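Local coordinates for penicillin-binding protein (Bacillus halodurans, PDB 3TG9), which probably binds penicillin and related beta-lactams, as a penicillin-binding protein of the beta-lactamase family, at residues A234-M245 / S300-V311. Residues are numbered along the deposited sequence; the frame is centred on the assembly and turned at random.
Sequences AEDMMKLWLALM and SAFYPTSNGIVV
Trp241 of helix 234-245 reaches the sheet through a single polar link: its NE1 donates to Ser300 OG over 3.0 Å. The bond is fairly straight, with an N-H...O angle of 158°, and the oxygen lies essentially in the indole plane. Ser300 OG in turn donates to Val310 O (2.7 Å), on a lone pair of that carbonyl, which also accepts the backbone N-H of Ala301. The hydroxyl is thus held by two hydrogen bonds, accepting one and donating the other.

The aromatic contacts lie beside these two hydrogen bonds. Phe302 CB sits over one face of the indole, 4.0 Å from the centroid of its six-membered ring, and Ala301 C lies over the same face, likewise offset toward the rim. With CG anti to its carbonyl carbon (chi1 -62°), Met245 places CG over the centre of the Phe302 ring, 3.5 Å from the centroid, and the bend at chi2 carries SD above the same face in a Met-aromatic contact.

Aliphatic packing completes the interface along strand 308-311. Ile309 turns CG2 to Trp241 CD1 and pushes CD1 tightly against Leu242 CD2 (3.3 Å), while Val311 CG1 meets Met237 CB at 3.7 Å. Leu59 of helix 58-70 also packs against Trp241.

The helix therefore covers a beta hairpin of the central antiparallel sheet mainly by apolar packing, as in the alpha/beta domain of serine beta-lactamases and penicillin-binding proteins; the indole's one directional bond, with the packing on its face, probably restrains its rotation.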
# COMPACT_ATOMS: atom_id res chain seq x y z
N ALA B 234 -16.49 -5.32 -15.11
CA ALA B 234 -17.65 -4.71 -15.77
C ALA B 234 -18.77 -5.71 -15.97
O ALA B 234 -19.95 -5.40 -15.71
CB ALA B 234 -17.24 -4.10 -17.11
N GLU B 235 -18.42 -6.90 -16.44
CA GLU B 235 -19.41 -7.92 -16.75
C GLU B 235 -20.04 -8.56 -15.51
O GLU B 235 -21.20 -8.93 -15.53
CB GLU B 235 -18.84 -8.98 -17.69
CG GLU B 235 -19.89 -9.96 -18.17
CD GLU B 235 -19.41 -10.86 -19.29
OE1 GLU B 235 -18.18 -10.88 -19.55
OE2 GLU B 235 -20.26 -11.54 -19.91
N ASP B 236 -19.28 -8.70 -14.43
CA ASP B 236 -19.89 -9.07 -13.16
C ASP B 236 -20.89 -7.99 -12.68
O ASP B 236 -21.87 -8.30 -12.00
CB ASP B 236 -18.82 -9.33 -12.08
CG ASP B 236 -18.39 -10.79 -12.00
OD1 ASP B 236 -18.72 -11.57 -12.93
OD2 ASP B 236 -17.73 -11.17 -11.01
N MET B 237 -20.65 -6.73 -13.02
CA MET B 237 -21.63 -5.70 -12.65
C MET B 237 -22.86 -5.85 -13.54
O MET B 237 -24.00 -5.72 -13.08
CB MET B 237 -21.08 -4.28 -12.75
CG MET B 237 -22.03 -3.22 -12.16
SD MET B 237 -22.28 -3.48 -10.39
CE MET B 237 -23.84 -2.61 -10.09
N MET B 238 -22.63 -6.14 -14.81
CA MET B 238 -23.72 -6.46 -15.71
C MET B 238 -24.53 -7.62 -15.15
O MET B 238 -25.75 -7.57 -15.09
CB MET B 238 -23.18 -6.81 -17.09
CG MET B 238 -24.27 -7.15 -18.11
SD MET B 238 -23.63 -8.14 -19.46
CE MET B 238 -23.75 -9.78 -18.75
N LYS B 239 -23.86 -8.69 -14.75
CA LYS B 239 -24.55 -9.84 -14.19
C LYS B 239 -25.33 -9.48 -12.93
O LYS B 239 -26.32 -10.13 -12.61
CB LYS B 239 -23.58 -10.98 -13.86
CG LYS B 239 -22.92 -11.63 -15.07
CD LYS B 239 -22.07 -12.82 -14.64
CE LYS B 239 -21.11 -13.26 -15.74
NZ LYS B 239 -21.76 -13.23 -17.09
N LEU B 240 -24.86 -8.48 -12.20
CA LEU B 240 -25.53 -8.11 -10.96
C LEU B 240 -26.89 -7.46 -11.23
O LEU B 240 -27.88 -7.75 -10.56
CB LEU B 240 -24.66 -7.22 -10.07
CG LEU B 240 -25.49 -6.79 -8.85
CD1 LEU B 240 -24.80 -6.98 -7.54
CD2 LEU B 240 -26.04 -5.37 -9.01
N TRP B 241 -26.93 -6.57 -12.22
CA TRP B 241 -28.18 -5.94 -12.63
C TRP B 241 -29.16 -7.00 -13.16
O TRP B 241 -30.33 -7.02 -12.78
CB TRP B 241 -27.91 -4.90 -13.72
CG TRP B 241 -27.35 -3.59 -13.25
CD1 TRP B 241 -26.13 -3.07 -13.56
CD2 TRP B 241 -28.00 -2.63 -12.40
NE1 TRP B 241 -25.97 -1.84 -12.94
CE2 TRP B 241 -27.10 -1.55 -12.23
CE3 TRP B 241 -29.24 -2.59 -11.77
CZ2 TRP B 241 -27.42 -0.43 -11.46
CZ3 TRP B 241 -29.56 -1.47 -11.00
CH2 TRP B 241 -28.65 -0.41 -10.86
N LEU B 242 -28.66 -7.86 -14.04
CA LEU B 242 -29.46 -8.94 -14.61
C LEU B 242 -30.11 -9.78 -13.52
O LEU B 242 -31.33 -9.93 -13.50
CB LEU B 242 -28.60 -9.81 -15.52
CG LEU B 242 -28.13 -9.09 -16.78
CD1 LEU B 242 -27.25 -9.98 -17.63
CD2 LEU B 242 -29.33 -8.59 -17.59
N ALA B 243 -29.31 -10.32 -12.61
CA ALA B 243 -29.84 -11.11 -11.50
C ALA B 243 -30.86 -10.34 -10.66
O ALA B 243 -31.85 -10.91 -10.20
CB ALA B 243 -28.71 -11.62 -10.62
N LEU B 244 -30.61 -9.05 -10.44
CA LEU B 244 -31.54 -8.24 -9.66
C LEU B 244 -32.90 -8.11 -10.38
O LEU B 244 -33.94 -8.39 -9.80
CB LEU B 244 -30.95 -6.86 -9.36
CG LEU B 244 -31.80 -5.86 -8.57
CD1 LEU B 244 -32.13 -6.38 -7.16
CD2 LEU B 244 -31.13 -4.49 -8.49
N MET B 245 -32.86 -7.69 -11.64
CA MET B 245 -34.07 -7.46 -12.41
C MET B 245 -34.82 -8.73 -12.77
O MET B 245 -35.98 -8.67 -13.16
CB MET B 245 -33.77 -6.65 -13.67
CG MET B 245 -33.21 -5.27 -13.38
SD MET B 245 -34.13 -4.41 -12.09
CE MET B 245 -33.19 -2.89 -11.94
N SER B 300 -22.88 3.06 -13.05
CA SER B 300 -23.56 1.92 -13.65
C SER B 300 -25.07 2.10 -13.55
O SER B 300 -25.56 2.69 -12.59
CB SER B 300 -23.12 0.63 -12.97
OG SER B 300 -23.41 -0.49 -13.78
N ALA B 301 -25.79 1.58 -14.54
CA ALA B 301 -27.22 1.83 -14.63
C ALA B 301 -27.97 0.74 -15.37
O ALA B 301 -27.42 0.05 -16.22
CB ALA B 301 -27.47 3.18 -15.28
N PHE B 302 -29.25 0.60 -15.02
CA PHE B 302 -30.16 -0.26 -15.75
C PHE B 302 -31.29 0.60 -16.30
O PHE B 302 -31.96 1.32 -15.55
CB PHE B 302 -30.72 -1.34 -14.83
CG PHE B 302 -31.71 -2.26 -15.50
CD1 PHE B 302 -33.06 -2.00 -15.45
CD2 PHE B 302 -31.27 -3.39 -16.17
CE1 PHE B 302 -33.97 -2.85 -16.07
CE2 PHE B 302 -32.17 -4.24 -16.79
CZ PHE B 302 -33.52 -3.97 -16.74
N TYR B 303 -31.49 0.55 -17.61
CA TYR B 303 -32.50 1.36 -18.26
C TYR B 303 -33.73 0.51 -18.58
O TYR B 303 -33.73 -0.24 -19.55
CB TYR B 303 -31.92 1.99 -19.52
CG TYR B 303 -30.64 2.75 -19.27
CD1 TYR B 303 -30.65 4.12 -19.04
CD2 TYR B 303 -29.42 2.10 -19.25
CE1 TYR B 303 -29.48 4.82 -18.81
CE2 TYR B 303 -28.24 2.80 -19.01
CZ TYR B 303 -28.28 4.15 -18.79
OH TYR B 303 -27.11 4.84 -18.55
N PRO B 304 -34.78 0.62 -17.75
CA PRO B 304 -36.01 -0.19 -17.83
C PRO B 304 -36.67 -0.16 -19.21
O PRO B 304 -37.28 -1.14 -19.63
CB PRO B 304 -36.94 0.49 -16.81
CG PRO B 304 -36.04 1.25 -15.89
CD PRO B 304 -34.86 1.67 -16.72
N THR B 305 -36.54 0.96 -19.91
CA THR B 305 -37.16 1.12 -21.21
C THR B 305 -36.60 0.13 -22.23
O THR B 305 -37.33 -0.63 -22.86
CB THR B 305 -36.97 2.55 -21.75
OG1 THR B 305 -37.93 3.42 -21.13
CG2 THR B 305 -37.14 2.58 -23.26
N SER B 306 -35.28 0.16 -22.38
CA SER B 306 -34.62 -0.64 -23.40
C SER B 306 -34.07 -1.91 -22.79
O SER B 306 -33.43 -2.71 -23.48
CB SER B 306 -33.51 0.18 -24.05
OG SER B 306 -32.94 1.09 -23.11
N ASN B 307 -34.34 -2.12 -21.51
CA ASN B 307 -33.65 -3.15 -20.75
C ASN B 307 -32.15 -3.06 -20.97
O ASN B 307 -31.47 -4.07 -21.13
CB ASN B 307 -34.17 -4.55 -21.09
CG ASN B 307 -35.27 -5.00 -20.15
OD1 ASN B 307 -35.48 -6.19 -19.94
ND2 ASN B 307 -35.99 -4.04 -19.58
N GLY B 308 -31.64 -1.83 -21.00
CA GLY B 308 -30.22 -1.60 -21.22
C GLY B 308 -29.44 -1.67 -19.93
O GLY B 308 -29.99 -1.45 -18.85
N ILE B 309 -28.16 -2.01 -20.03
CA ILE B 309 -27.23 -2.00 -18.90
C ILE B 309 -25.96 -1.30 -19.34
O ILE B 309 -25.42 -1.61 -20.40
CB ILE B 309 -26.88 -3.42 -18.42
CG1 ILE B 309 -28.11 -4.14 -17.87
CG2 ILE B 309 -25.80 -3.37 -17.35
CD1 ILE B 309 -27.85 -5.61 -17.56
N VAL B 310 -25.51 -0.34 -18.54
CA VAL B 310 -24.22 0.31 -18.76
C VAL B 310 -23.36 0.16 -17.50
O VAL B 310 -23.86 0.20 -16.38
CB VAL B 310 -24.37 1.80 -19.15
CG1 VAL B 310 -22.99 2.44 -19.35
CG2 VAL B 310 -25.19 1.93 -20.42
N VAL B 311 -22.07 -0.08 -17.70
CA VAL B 311 -21.15 -0.19 -16.58
C VAL B 311 -19.90 0.57 -16.98
O VAL B 311 -19.31 0.28 -18.01
CB VAL B 311 -20.76 -1.65 -16.28
CG1 VAL B 311 -19.84 -1.72 -15.09
CG2 VAL B 311 -22.01 -2.50 -16.04